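PDB 2ZQ5: sulfotransferase from Mycobacterium tuberculosis, which probably transfers a sulfuryl group to an acceptor not yet identified. Local coordinates for residues Arg7-Ser19 and Tyr36-Gln48. Numbering follows the deposited sequence.
Sequences RKDVATVDELHAS and YREALGVLLDAYQ
His17 meets Tyr36 and Arg37 because two first torsions and an extended arginine chain bring the three together. CG of His17 turns beside its own backbone N (chi1 -79°), Tyr36 takes the less common setting between backbone N and carbonyl carbon (chi1 89°), and Arg37 runs out extended from CG to NE. NE2 of His17 and OH of Tyr36 form a nearly straight hydrogen bond of 2.8 Å, in which either may be the donor. The two rings meet rim to rim, neither lying over the other. On its other nitrogen, ND1 of His17 donates to Val13 O at 2.8 Å in the plane of the imidazole; His17 N reaches that oxygen from the opposite face of its carbonyl plane. With bonds at both nitrogens the ring's rotation is fixed, and the guanidinium of Arg37 stacks almost parallel on it, planes 13° apart. Histidine suits this place: one nitrogen for Tyr36 OH, one for Val13 O, and a flat face for the guanidinium.

Beside this polar end, Val13 is a knob among Arg37, Leu40, Gly41 and Leu44. Its two branches divide the work: CG1 lies 4.0 Å from Leu40 CD2, and CG2 comes within 3.6 Å of Leu44 CD1 and also passes near Gly41 CA. CD1 of Leu16 meets CD1 of both Leu40 and Leu44, while the other methyl of Leu44, CD2, packs on Val10 CG1 at 4.1 Å. Helix 55-81 backs this layer through Leu65, which touches Leu44.

Thr12 and Glu15 close the start of helix 13-24 with a capping box, Thr12 N donating to Glu15 OE1 at 3.0 Å. Val13 thus sits as a knob in a hole of helix 36-50, while the residues before helix 13-24 add Val10 to the packing, in the N-terminal helical region outside the parallel sheet of the sulfotransferase fold.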
loop_
_atom_site.group_PDB
_atom_site.type_symbol
_atom_site.label_atom_id
_atom_site.label_comp_id
_atom_site.label_asym_id
_atom_site.label_seq_id
_atom_site.Cartn_x
_atom_site.Cartn_y
_atom_site.Cartn_z
ATOM N N ARG A 7 -2.706 14.159 25.525
ATOM C CA ARG A 7 -2.838 15.438 24.773
ATOM C C ARG A 7 -2.750 15.207 23.267
ATOM O O ARG A 7 -3.162 14.158 22.770
ATOM C CB ARG A 7 -1.760 16.435 25.218
ATOM C CG ARG A 7 -0.320 16.023 24.923
ATOM C CD ARG A 7 0.038 14.696 25.568
ATOM N NE ARG A 7 1.447 14.635 25.943
ATOM C CZ ARG A 7 2.004 15.410 26.868
ATOM N NH1 ARG A 7 1.271 16.308 27.513
ATOM N NH2 ARG A 7 3.292 15.284 27.154
ATOM N N LYS A 8 -2.213 16.185 22.543
ATOM C CA LYS A 8 -2.093 16.071 21.094
ATOM C C LYS A 8 -0.815 15.381 20.633
ATOM O O LYS A 8 -0.612 15.181 19.437
ATOM C CB LYS A 8 -2.208 17.452 20.447
ATOM C CG LYS A 8 -3.595 18.067 20.582
ATOM C CD LYS A 8 -3.714 19.374 19.821
ATOM C CE LYS A 8 -2.795 20.439 20.393
ATOM N NZ LYS A 8 -2.974 21.735 19.684
ATOM N N ASP A 9 0.047 15.021 21.578
ATOM C CA ASP A 9 1.284 14.324 21.242
ATOM C C ASP A 9 0.928 12.911 20.802
ATOM O O ASP A 9 -0.058 12.340 21.272
ATOM C CB ASP A 9 2.210 14.258 22.458
ATOM C CG ASP A 9 3.116 15.467 22.571
ATOM O OD1 ASP A 9 2.618 16.607 22.477
ATOM O OD2 ASP A 9 4.333 15.270 22.762
ATOM N N VAL A 10 1.719 12.349 19.893
ATOM C CA VAL A 10 1.468 10.995 19.421
ATOM C C VAL A 10 2.052 10.007 20.428
ATOM O O VAL A 10 1.308 9.329 21.135
ATOM C CB VAL A 10 2.098 10.758 18.029
ATOM C CG1 VAL A 10 1.802 9.343 17.555
ATOM C CG2 VAL A 10 1.543 11.770 17.032
ATOM N N ALA A 11 3.381 9.946 20.494
ATOM C CA ALA A 11 4.088 9.057 21.414
ATOM C C ALA A 11 5.579 9.069 21.099
ATOM O O ALA A 11 5.998 9.616 20.081
ATOM C CB ALA A 11 3.549 7.632 21.293
ATOM N N THR A 12 6.378 8.477 21.981
ATOM C CA THR A 12 7.819 8.401 21.765
ATOM C C THR A 12 8.117 7.039 21.145
ATOM O O THR A 12 7.261 6.155 21.145
ATOM C CB THR A 12 8.604 8.508 23.086
ATOM O OG1 THR A 12 8.334 7.357 23.897
ATOM C CG2 THR A 12 8.201 9.760 23.845
ATOM N N VAL A 13 9.322 6.875 20.613
ATOM C CA VAL A 13 9.707 5.608 20.006
ATOM C C VAL A 13 9.659 4.482 21.039
ATOM O O VAL A 13 9.153 3.396 20.754
ATOM C CB VAL A 13 11.123 5.687 19.400
ATOM C CG1 VAL A 13 11.532 4.330 18.842
ATOM C CG2 VAL A 13 11.151 6.737 18.295
ATOM N N ASP A 14 10.176 4.744 22.238
ATOM C CA ASP A 14 10.165 3.734 23.294
ATOM C C ASP A 14 8.736 3.371 23.683
ATOM O O ASP A 14 8.413 2.195 23.861
ATOM C CB ASP A 14 10.909 4.224 24.541
ATOM C CG ASP A 14 12.407 4.320 24.330
ATOM O OD1 ASP A 14 12.956 3.505 23.560
ATOM O OD2 ASP A 14 13.041 5.202 24.949
ATOM N N GLU A 15 7.881 4.380 23.819
ATOM C CA GLU A 15 6.490 4.144 24.189
ATOM C C GLU A 15 5.773 3.272 23.166
ATOM O O GLU A 15 5.001 2.391 23.533
ATOM C CB GLU A 15 5.742 5.472 24.351
ATOM C CG GLU A 15 6.238 6.319 25.513
ATOM C CD GLU A 15 5.457 7.608 25.666
ATOM O OE1 GLU A 15 4.972 8.135 24.643
ATOM O OE2 GLU A 15 5.336 8.104 26.807
ATOM N N LEU A 16 6.025 3.515 21.884
ATOM C CA LEU A 16 5.387 2.726 20.838
ATOM C C LEU A 16 5.825 1.264 20.891
ATOM O O LEU A 16 5.002 0.366 20.732
ATOM C CB LEU A 16 5.690 3.324 19.462
ATOM C CG LEU A 16 4.951 4.634 19.166
ATOM C CD1 LEU A 16 5.456 5.227 17.858
ATOM C CD2 LEU A 16 3.454 4.377 19.095
ATOM N N HIS A 17 7.114 1.024 21.115
ATOM C CA HIS A 17 7.608 -0.347 21.208
ATOM C C HIS A 17 6.975 -1.018 22.426
ATOM O O HIS A 17 6.528 -2.161 22.355
ATOM C CB HIS A 17 9.137 -0.377 21.337
ATOM C CG HIS A 17 9.862 -0.185 20.039
ATOM N ND1 HIS A 17 9.999 1.046 19.432
ATOM C CD2 HIS A 17 10.483 -1.075 19.226
ATOM C CE1 HIS A 17 10.672 0.906 18.303
ATOM N NE2 HIS A 17 10.978 -0.371 18.155
ATOM N N ALA A 18 6.935 -0.298 23.541
ATOM C CA ALA A 18 6.348 -0.833 24.763
ATOM C C ALA A 18 4.870 -1.168 24.577
ATOM O O ALA A 18 4.403 -2.212 25.037
ATOM C CB ALA A 18 6.526 0.157 25.907
ATOM N N SER A 19 4.128 -0.291 23.903
ATOM C CA SER A 19 2.707 -0.531 23.672
ATOM C C SER A 19 2.476 -1.726 22.756
ATOM O O SER A 19 1.513 -2.473 22.928
ATOM C CB SER A 19 2.038 0.705 23.064
ATOM O OG SER A 19 2.009 1.776 23.990
ATOM N N TYR A 36 14.230 0.909 10.201
ATOM C CA TYR A 36 12.909 1.311 10.666
ATOM C C TYR A 36 12.949 2.275 11.849
ATOM O O TYR A 36 12.051 3.103 12.007
ATOM C CB TYR A 36 12.070 0.069 11.010
ATOM C CG TYR A 36 12.197 -0.425 12.434
ATOM C CD1 TYR A 36 11.297 -0.009 13.416
ATOM C CD2 TYR A 36 13.218 -1.305 12.802
ATOM C CE1 TYR A 36 11.410 -0.455 14.728
ATOM C CE2 TYR A 36 13.337 -1.758 14.109
ATOM C CZ TYR A 36 12.433 -1.329 15.066
ATOM O OH TYR A 36 12.560 -1.765 16.367
ATOM N N ARG A 37 13.984 2.182 12.679
ATOM C CA ARG A 37 14.082 3.073 13.827
ATOM C C ARG A 37 14.264 4.528 13.406
ATOM O O ARG A 37 13.593 5.414 13.939
ATOM C CB ARG A 37 15.227 2.640 14.744
ATOM C CG ARG A 37 14.889 1.431 15.603
ATOM C CD ARG A 37 16.050 1.052 16.508
ATOM N NE ARG A 37 15.664 0.079 17.528
ATOM C CZ ARG A 37 14.798 0.323 18.508
ATOM N NH1 ARG A 37 14.222 1.512 18.608
ATOM N NH2 ARG A 37 14.512 -0.623 19.392
ATOM N N GLU A 38 15.163 4.776 12.458
ATOM C CA GLU A 38 15.384 6.144 11.989
ATOM C C GLU A 38 14.103 6.650 11.338
ATOM O O GLU A 38 13.688 7.788 11.562
ATOM C CB GLU A 38 16.520 6.216 10.960
ATOM C CG GLU A 38 16.931 7.660 10.641
ATOM C CD GLU A 38 17.807 7.798 9.403
ATOM O OE1 GLU A 38 18.464 6.815 9.010
ATOM O OE2 GLU A 38 17.849 8.907 8.825
ATOM N N ALA A 39 13.483 5.800 10.528
ATOM C CA ALA A 39 12.253 6.168 9.840
ATOM C C ALA A 39 11.171 6.569 10.839
ATOM O O ALA A 39 10.511 7.591 10.667
ATOM C CB ALA A 39 11.770 5.004 8.976
ATOM N N LEU A 40 10.996 5.768 11.887
ATOM C CA LEU A 40 9.987 6.062 12.895
ATOM C C LEU A 40 10.271 7.395 13.588
ATOM O O LEU A 40 9.357 8.183 13.823
ATOM C CB LEU A 40 9.927 4.929 13.927
ATOM C CG LEU A 40 8.882 5.068 15.038
ATOM C CD1 LEU A 40 7.493 5.289 14.442
ATOM C CD2 LEU A 40 8.906 3.813 15.899
ATOM N N GLY A 41 11.538 7.644 13.903
ATOM C CA GLY A 41 11.902 8.889 14.557
ATOM C C GLY A 41 11.606 10.100 13.694
ATOM O O GLY A 41 11.076 11.104 14.172
ATOM N N VAL A 42 11.956 10.011 12.416
ATOM C CA VAL A 42 11.708 11.103 11.483
ATOM C C VAL A 42 10.206 11.326 11.321
ATOM O O VAL A 42 9.734 12.464 11.290
ATOM C CB VAL A 42 12.336 10.801 10.106
ATOM C CG1 VAL A 42 11.868 11.820 9.078
ATOM C CG2 VAL A 42 13.853 10.828 10.216
ATOM N N LEU A 43 9.453 10.237 11.232
ATOM C CA LEU A 43 8.011 10.325 11.076
ATOM C C LEU A 43 7.357 10.959 12.309
ATOM O O LEU A 43 6.470 11.807 12.179
ATOM C CB LEU A 43 7.434 8.929 10.816
ATOM C CG LEU A 43 5.934 8.806 10.531
ATOM C CD1 LEU A 43 5.538 9.666 9.341
ATOM C CD2 LEU A 43 5.609 7.344 10.261
ATOM N N LEU A 44 7.799 10.556 13.500
ATOM C CA LEU A 44 7.254 11.107 14.739
ATOM C C LEU A 44 7.561 12.592 14.856
ATOM O O LEU A 44 6.709 13.377 15.274
ATOM C CB LEU A 44 7.819 10.369 15.957
ATOM C CG LEU A 44 7.209 8.993 16.235
ATOM C CD1 LEU A 44 7.997 8.295 17.334
ATOM C CD2 LEU A 44 5.749 9.156 16.632
ATOM N N ASP A 45 8.781 12.983 14.496
ATOM C CA ASP A 45 9.149 14.393 14.562
ATOM C C ASP A 45 8.278 15.196 13.602
ATOM O O ASP A 45 7.916 16.338 13.882
ATOM C CB ASP A 45 10.626 14.597 14.202
ATOM C CG ASP A 45 11.570 14.183 15.320
ATOM O OD1 ASP A 45 11.093 13.832 16.422
ATOM O OD2 ASP A 45 12.798 14.217 15.091
ATOM N N ALA A 46 7.935 14.596 12.466
ATOM C CA ALA A 46 7.102 15.276 11.486
ATOM C C ALA A 46 5.679 15.436 12.014
ATOM O O ALA A 46 5.107 16.522 11.952
ATOM C CB ALA A 46 7.094 14.498 10.176
ATOM N N TYR A 47 5.106 14.359 12.540
ATOM C CA TYR A 47 3.748 14.425 13.069
ATOM C C TYR A 47 3.618 15.473 14.160
ATOM O O TYR A 47 2.731 16.324 14.128
ATOM C CB TYR A 47 3.320 13.079 13.664
ATOM C CG TYR A 47 2.864 12.044 12.664
ATOM C CD1 TYR A 47 1.942 12.363 11.669
ATOM C CD2 TYR A 47 3.327 10.732 12.735
ATOM C CE1 TYR A 47 1.492 11.403 10.767
ATOM C CE2 TYR A 47 2.880 9.761 11.839
ATOM C CZ TYR A 47 1.967 10.105 10.858
ATOM O OH TYR A 47 1.541 9.164 9.953
ATOM N N GLN A 48 4.523 15.408 15.126
ATOM C CA GLN A 48 4.479 16.309 16.263
ATOM C C GLN A 48 4.983 17.725 16.000
ATOM O O GLN A 48 4.699 18.636 16.775
ATOM C CB GLN A 48 5.224 15.649 17.429
ATOM C CG GLN A 48 4.706 14.226 17.683
ATOM C CD GLN A 48 5.384 13.509 18.837
ATOM O OE1 GLN A 48 6.610 13.410 18.893
ATOM N NE2 GLN A 48 4.580 12.988 19.760
HETATM O O HOH W 1 12.570 1.927 21.510
#